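Long-range contacts in cellulosomal scaffoldin (Bacteroides cellulosolvens, PDB 1TYJ), which is a scaffoldin of the cellulosome, whose type-II cohesin module, the part seen here, probably binds a dockerin partner in cellulosome assembly: residues L20-D25 with G108-V113; Y33-K38 with D142-F147. All blocks are in the same frame, centred on the assembly; numbering follows the deposited sequence. Where two conformers were deposited one is given.

In the fold
Contacts 1 and 2 lie in the two sheets of the cohesin beta sandwich, with their centres about 12 Å apart. Contact 1 pairs strand 17-25 with strand 108-117 in one sheet; contact 2 pairs strand 30-38 with strand 144-148 in the other. Along the chain the segments alternate: 20-25, 33-38, 108-113, 142-147. Strands 17-25 and 30-38 follow each other, so the chain passes from one sheet to the other between them. The inward side chains meet in the hydrophobic core: Ile22 and Val110 pack on Phe35, Ile22 also on Ile37, and Ala111 on the hydroxyl end of Tyr33. The two pairings thus form opposing walls of one interior.

Contact 1: L20-D25 with G108-V113; sequences LTINVD and GAVAKV
Leu20, Ile22 and Val24 bond through their backbones to Val113, Ala111 and Gly108 as antiparallel strands. Leu20 and Val113 exchange two bonds, Val24 and Gly108 another two, and between them Ile22 N donates to Ala111 O over 2.8 Å. A classic beta bulge shifts the register by one residue: Val110 and Ala111 both face Ile22. Ile22 O takes a firm bond from Val110 N at 2.8 Å and a weak one from Ala111 N at 3.4 Å, so one carbonyl serves two amides. Gly108, with phi 144° and psi -180°, has a backbone that would jam a CB against the preceding carbonyl.

Apolar contacts gather at the bulge. Val110 CG1 lies against Val24 CG2 at 3.9 Å, the two side chains crossing at about a right angle, while Val110 CG2 meets Ile22 CG2 at 4.1 Å. Replacing Val110 with an alanine would probably open a gap between Ile22 and Val24, since both methyls that reach them would go.

The other face is more polar. Asn23 CG lies beside its own backbone N (chi1 -54°), and Asn23 OD1 comes to 3.2 Å from Ala109 CA. Thr21 and Lys112 run side by side, Thr21 OG1 being 3.8 Å from Lys112 CG.

Strand 2-7 pairs with the far edge of strand 17-25, and strands 30-38 and 85-92 pack over the face bearing Ile22 and Ala111.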
loop_
_atom_site.group_PDB
_atom_site.type_symbol
_atom_site.label_atom_id
_atom_site.label_comp_id
_atom_site.label_asym_id
_atom_site.label_seq_id
_atom_site.Cartn_x
_atom_site.Cartn_y
_atom_site.Cartn_z
ATOM N N LEU A 20 -3.988 6.419 4.235
ATOM C CA LEU A 20 -2.608 6.316 3.787
ATOM C C LEU A 20 -2.624 6.149 2.263
ATOM O O LEU A 20 -3.077 5.115 1.754
ATOM C CB LEU A 20 -1.981 5.068 4.414
ATOM C CG LEU A 20 -0.464 4.873 4.185
ATOM C CD1 LEU A 20 0.315 5.959 4.966
ATOM C CD2 LEU A 20 0.005 3.473 4.605
ATOM N N THR A 21 -2.137 7.153 1.537
ATOM C CA THR A 21 -1.961 7.012 0.105
ATOM C C THR A 21 -0.527 6.513 -0.111
ATOM O O THR A 21 0.438 7.063 0.475
ATOM C CB THR A 21 -2.189 8.347 -0.588
ATOM O OG1 THR A 21 -3.567 8.742 -0.447
ATOM C CG2 THR A 21 -1.852 8.237 -2.085
ATOM N N ILE A 22 -0.390 5.441 -0.904
ATOM C CA ILE A 22 0.927 4.797 -1.095
ATOM C C ILE A 22 1.357 5.068 -2.511
ATOM O O ILE A 22 0.622 4.748 -3.461
ATOM C CB ILE A 22 0.877 3.284 -0.863
ATOM C CG1 ILE A 22 0.339 2.953 0.554
ATOM C CG2 ILE A 22 2.277 2.651 -1.128
ATOM C CD1 ILE A 22 -0.051 1.490 0.741
ATOM N N ASN A 23 2.520 5.709 -2.632
ATOM C CA ASN A 23 3.096 6.109 -3.926
ATOM C C ASN A 23 4.371 5.336 -4.249
ATOM O O ASN A 23 5.061 4.837 -3.350
ATOM C CB ASN A 23 3.425 7.624 -3.889
ATOM C CG ASN A 23 2.205 8.461 -3.479
ATOM O OD1 ASN A 23 1.169 8.358 -4.091
ATOM N ND2 ASN A 23 2.334 9.259 -2.398
ATOM N N VAL A 24 4.692 5.240 -5.538
ATOM C CA VAL A 24 6.047 4.893 -5.930
ATOM C C VAL A 24 6.629 6.145 -6.598
ATOM O O VAL A 24 5.883 6.979 -7.122
ATOM C CB VAL A 24 6.116 3.679 -6.871
ATOM C CG1 VAL A 24 5.622 2.461 -6.159
ATOM C CG2 VAL A 24 5.275 3.888 -8.121
ATOM N N ASP A 25 7.954 6.251 -6.618
ATOM C CA ASP A 25 8.591 7.370 -7.327
ATOM C C ASP A 25 9.881 6.848 -7.979
ATOM O O ASP A 25 10.650 6.135 -7.337
ATOM C CB ASP A 25 8.909 8.477 -6.331
ATOM C CG ASP A 25 9.515 9.679 -6.989
ATOM O OD1 ASP A 25 10.619 10.066 -6.578
ATOM O OD2 ASP A 25 8.911 10.214 -7.942
ATOM N N GLY A 108 3.728 7.923 -8.941
ATOM C CA GLY A 108 2.321 8.174 -8.703
ATOM C C GLY A 108 1.700 7.270 -7.655
ATOM O O GLY A 108 2.381 6.386 -7.116
ATOM N N ALA A 109 0.394 7.454 -7.403
ATOM C CA ALA A 109 -0.252 6.636 -6.374
ATOM C C ALA A 109 -0.574 5.235 -6.912
ATOM O O ALA A 109 -1.128 5.106 -8.013
ATOM C CB ALA A 109 -1.522 7.295 -5.871
ATOM N N VAL A 110 -0.235 4.204 -6.116
ATOM C CA VAL A 110 -0.591 2.831 -6.443
ATOM C C VAL A 110 -1.751 2.226 -5.645
ATOM O O VAL A 110 -2.430 1.289 -6.137
ATOM C CB VAL A 110 0.645 1.887 -6.364
ATOM C CG1 VAL A 110 1.796 2.481 -7.187
ATOM C CG2 VAL A 110 1.098 1.615 -4.881
ATOM N N ALA A 111 -1.990 2.723 -4.424
ATOM C CA ALA A 111 -3.040 2.154 -3.557
ATOM C C ALA A 111 -3.319 3.160 -2.488
ATOM O O ALA A 111 -2.456 4.022 -2.187
ATOM C CB ALA A 111 -2.559 0.850 -2.895
ATOM N N LYS A 112 -4.492 3.027 -1.872
ATOM C CA LYS A 112 -4.800 3.799 -0.671
ATOM C C LYS A 112 -5.468 2.895 0.330
ATOM O O LYS A 112 -6.322 2.101 -0.024
ATOM C CB LYS A 112 -5.731 4.969 -0.945
ATOM C CG LYS A 112 -5.338 5.810 -2.171
ATOM C CD LYS A 112 -6.349 6.886 -2.417
ATOM C CE LYS A 112 -5.994 7.607 -3.693
ATOM N NZ LYS A 112 -7.046 8.613 -4.055
ATOM N N VAL A 113 -5.119 3.072 1.597
ATOM C CA VAL A 113 -5.746 2.298 2.656
ATOM C C VAL A 113 -6.301 3.277 3.662
ATOM O O VAL A 113 -5.570 4.101 4.214
ATOM C CB VAL A 113 -4.740 1.394 3.363
ATOM C CG1 VAL A 113 -5.379 0.634 4.530
ATOM C CG2 VAL A 113 -4.109 0.414 2.399
#

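Contact 2: Y33-K38 with D142-F147; sequences YQFNIK and DGTMLF
Tyr33, Gln34 and Phe35 pair antiparallel with Leu146, Met145 and Thr144 in a buried contact within one sheet of the sandwich; the axes of strands 33-38 and 144-147 come within 4.7 Å, with 176° between their directions. Gln34 and Met145 are a hydrogen-bonded pair: Gln34 N donates to Met145 O at 3.0 Å, and Met145 N returns a bond to Gln34 O. Further along, Asn36 N reaches Gly143 O at 2.9 Å in a nearly straight bond, 168° at the hydrogen. Gly143, in the loop just before the second strand, has positive phi, and a CB on it would clash with Asn36 O.

This is the beta-sandwich architecture of cohesins, and the side chains of Tyr33, Phe35, Thr144 and Leu146 share the face turned to the other sheet, where Tyr33 and Phe35 touch Val110. Phe35 CD2 meets Thr144 CG2 at 3.7 Å, the methyl approaching the ring obliquely. At chi1 71° that methyl is anti to the carbonyl carbon of Thr144, on the side where it meets Phe35, while the hydroxyl is hydrogen-bonded to Val141 O and Tyr159 OH. Tyr33 CD1 sits 3.3 Å above the centre of one face of the Phe35 ring, and Phe131 makes an edge-to-face contact with that ring. Leu146 CD2 packs on Tyr33 CB at 3.7 Å.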
loop_
_atom_site.group_PDB
_atom_site.type_symbol
_atom_site.label_atom_id
_atom_site.label_comp_id
_atom_site.label_asym_id
_atom_site.label_seq_id
_atom_site.Cartn_x
_atom_site.Cartn_y
_atom_site.Cartn_z
ATOM N N TYR A 33 3.278 -4.425 -7.850
ATOM C CA TYR A 33 3.852 -4.423 -6.480
ATOM C C TYR A 33 3.168 -5.471 -5.649
ATOM O O TYR A 33 2.070 -5.956 -5.989
ATOM C CB TYR A 33 3.656 -3.049 -5.773
ATOM C CG TYR A 33 2.199 -2.816 -5.409
ATOM C CD1 TYR A 33 1.710 -3.222 -4.166
ATOM C CD2 TYR A 33 1.286 -2.298 -6.341
ATOM C CE1 TYR A 33 0.350 -3.110 -3.833
ATOM C CE2 TYR A 33 -0.093 -2.164 -6.012
ATOM C CZ TYR A 33 -0.545 -2.590 -4.758
ATOM O OH TYR A 33 -1.868 -2.463 -4.406
ATOM N N GLN A 34 3.799 -5.783 -4.528
ATOM C CA GLN A 34 3.133 -6.491 -3.426
ATOM C C GLN A 34 3.643 -5.859 -2.138
ATOM O O GLN A 34 4.863 -5.623 -2.000
ATOM C CB GLN A 34 3.464 -7.990 -3.446
ATOM C CG GLN A 34 2.543 -8.753 -2.486
ATOM C CD GLN A 34 2.744 -10.241 -2.526
ATOM O OE1 GLN A 34 2.818 -10.829 -3.585
ATOM N NE2 GLN A 34 2.797 -10.856 -1.357
ATOM N N PHE A 35 2.729 -5.616 -1.202
ATOM C CA PHE A 35 3.068 -5.010 0.100
ATOM C C PHE A 35 2.624 -5.878 1.261
ATOM O O PHE A 35 1.563 -6.514 1.167
ATOM C CB PHE A 35 2.371 -3.656 0.282
ATOM C CG PHE A 35 2.790 -2.592 -0.700
ATOM C CD1 PHE A 35 1.847 -1.659 -1.152
ATOM C CD2 PHE A 35 4.118 -2.516 -1.192
ATOM C CE1 PHE A 35 2.218 -0.654 -2.013
ATOM C CE2 PHE A 35 4.483 -1.515 -2.083
ATOM C CZ PHE A 35 3.539 -0.583 -2.490
ATOM N N ASN A 36 3.432 -5.893 2.330
ATOM C CA ASN A 36 3.026 -6.435 3.616
ATOM C C ASN A 36 3.112 -5.261 4.594
ATOM O O ASN A 36 4.198 -4.682 4.782
ATOM C CB ASN A 36 3.980 -7.555 4.050
ATOM C CG ASN A 36 3.419 -8.336 5.218
ATOM O OD1 ASN A 36 3.838 -8.156 6.384
ATOM N ND2 ASN A 36 2.409 -9.138 4.936
ATOM N N ILE A 37 1.970 -4.891 5.180
ATOM C CA ILE A 37 1.851 -3.671 6.026
ATOM C C ILE A 37 1.290 -4.009 7.385
ATOM O O ILE A 37 0.301 -4.734 7.504
ATOM C CB ILE A 37 0.964 -2.603 5.332
ATOM C CG1 ILE A 37 1.593 -2.188 4.004
ATOM C CG2 ILE A 37 0.671 -1.408 6.280
ATOM C CD1 ILE A 37 0.728 -1.189 3.175
ATOM N N LYS A 38 1.935 -3.505 8.434
ATOM C CA LYS A 38 1.470 -3.798 9.791
ATOM C C LYS A 38 0.831 -2.542 10.355
ATOM O O LYS A 38 1.279 -1.428 10.087
ATOM C CB LYS A 38 2.677 -4.262 10.629
ATOM C CG LYS A 38 2.423 -4.468 12.091
ATOM C CD LYS A 38 2.260 -5.938 12.375
ATOM C CE LYS A 38 1.575 -6.171 13.701
ATOM N NZ LYS A 38 0.262 -5.490 13.829
ATOM N N ASP A 142 12.014 -4.429 2.801
ATOM C CA ASP A 142 11.208 -3.800 3.865
ATOM C C ASP A 142 9.701 -3.997 3.618
ATOM O O ASP A 142 8.907 -3.038 3.678
ATOM C CB ASP A 142 11.561 -2.315 4.005
ATOM C CG ASP A 142 12.981 -2.103 4.540
ATOM O OD1 ASP A 142 13.589 -3.100 5.009
ATOM O OD2 ASP A 142 13.490 -0.961 4.445
ATOM N N GLY A 143 9.304 -5.252 3.364
ATOM C CA GLY A 143 7.884 -5.566 3.186
ATOM C C GLY A 143 7.313 -5.134 1.846
ATOM O O GLY A 143 6.081 -4.988 1.714
ATOM N N THR A 144 8.163 -4.903 0.850
ATOM C CA THR A 144 7.657 -4.518 -0.490
ATOM C C THR A 144 8.343 -5.340 -1.593
ATOM O O THR A 144 9.509 -5.716 -1.461
ATOM C CB THR A 144 7.927 -3.007 -0.772
ATOM O OG1 THR A 144 9.337 -2.773 -0.981
ATOM C CG2 THR A 144 7.395 -2.121 0.375
ATOM N N MET A 145 7.631 -5.563 -2.690
ATOM C CA MET A 145 8.228 -6.136 -3.887
ATOM C C MET A 145 7.762 -5.235 -5.016
ATOM O O MET A 145 6.572 -4.917 -5.090
ATOM C CB MET A 145 7.747 -7.572 -4.115
ATOM C CG MET A 145 8.080 -8.491 -2.958
ATOM S SD MET A 145 7.296 -10.094 -3.177
ATOM C CE MET A 145 8.581 -10.922 -4.026
ATOM N N LEU A 146 8.691 -4.835 -5.882
ATOM C CA LEU A 146 8.378 -4.021 -7.045
ATOM C C LEU A 146 8.933 -4.672 -8.286
ATOM O O LEU A 146 10.052 -5.209 -8.249
ATOM C CB LEU A 146 8.979 -2.612 -6.901
ATOM C CG LEU A 146 8.577 -1.757 -5.682
ATOM C CD1 LEU A 146 9.346 -0.409 -5.754
ATOM C CD2 LEU A 146 7.034 -1.496 -5.660
ATOM N N PHE A 147 8.212 -4.548 -9.388
ATOM C CA PHE A 147 8.594 -5.188 -10.650
ATOM C C PHE A 147 8.553 -4.224 -11.788
ATOM O O PHE A 147 7.808 -3.224 -11.757
ATOM C CB PHE A 147 7.638 -6.371 -10.934
ATOM C CG PHE A 147 7.676 -7.388 -9.836
ATOM C CD1 PHE A 147 6.844 -7.251 -8.724
ATOM C CD2 PHE A 147 8.587 -8.433 -9.893
ATOM C CE1 PHE A 147 6.933 -8.191 -7.648
ATOM C CE2 PHE A 147 8.655 -9.377 -8.856
ATOM C CZ PHE A 147 7.838 -9.236 -7.739
#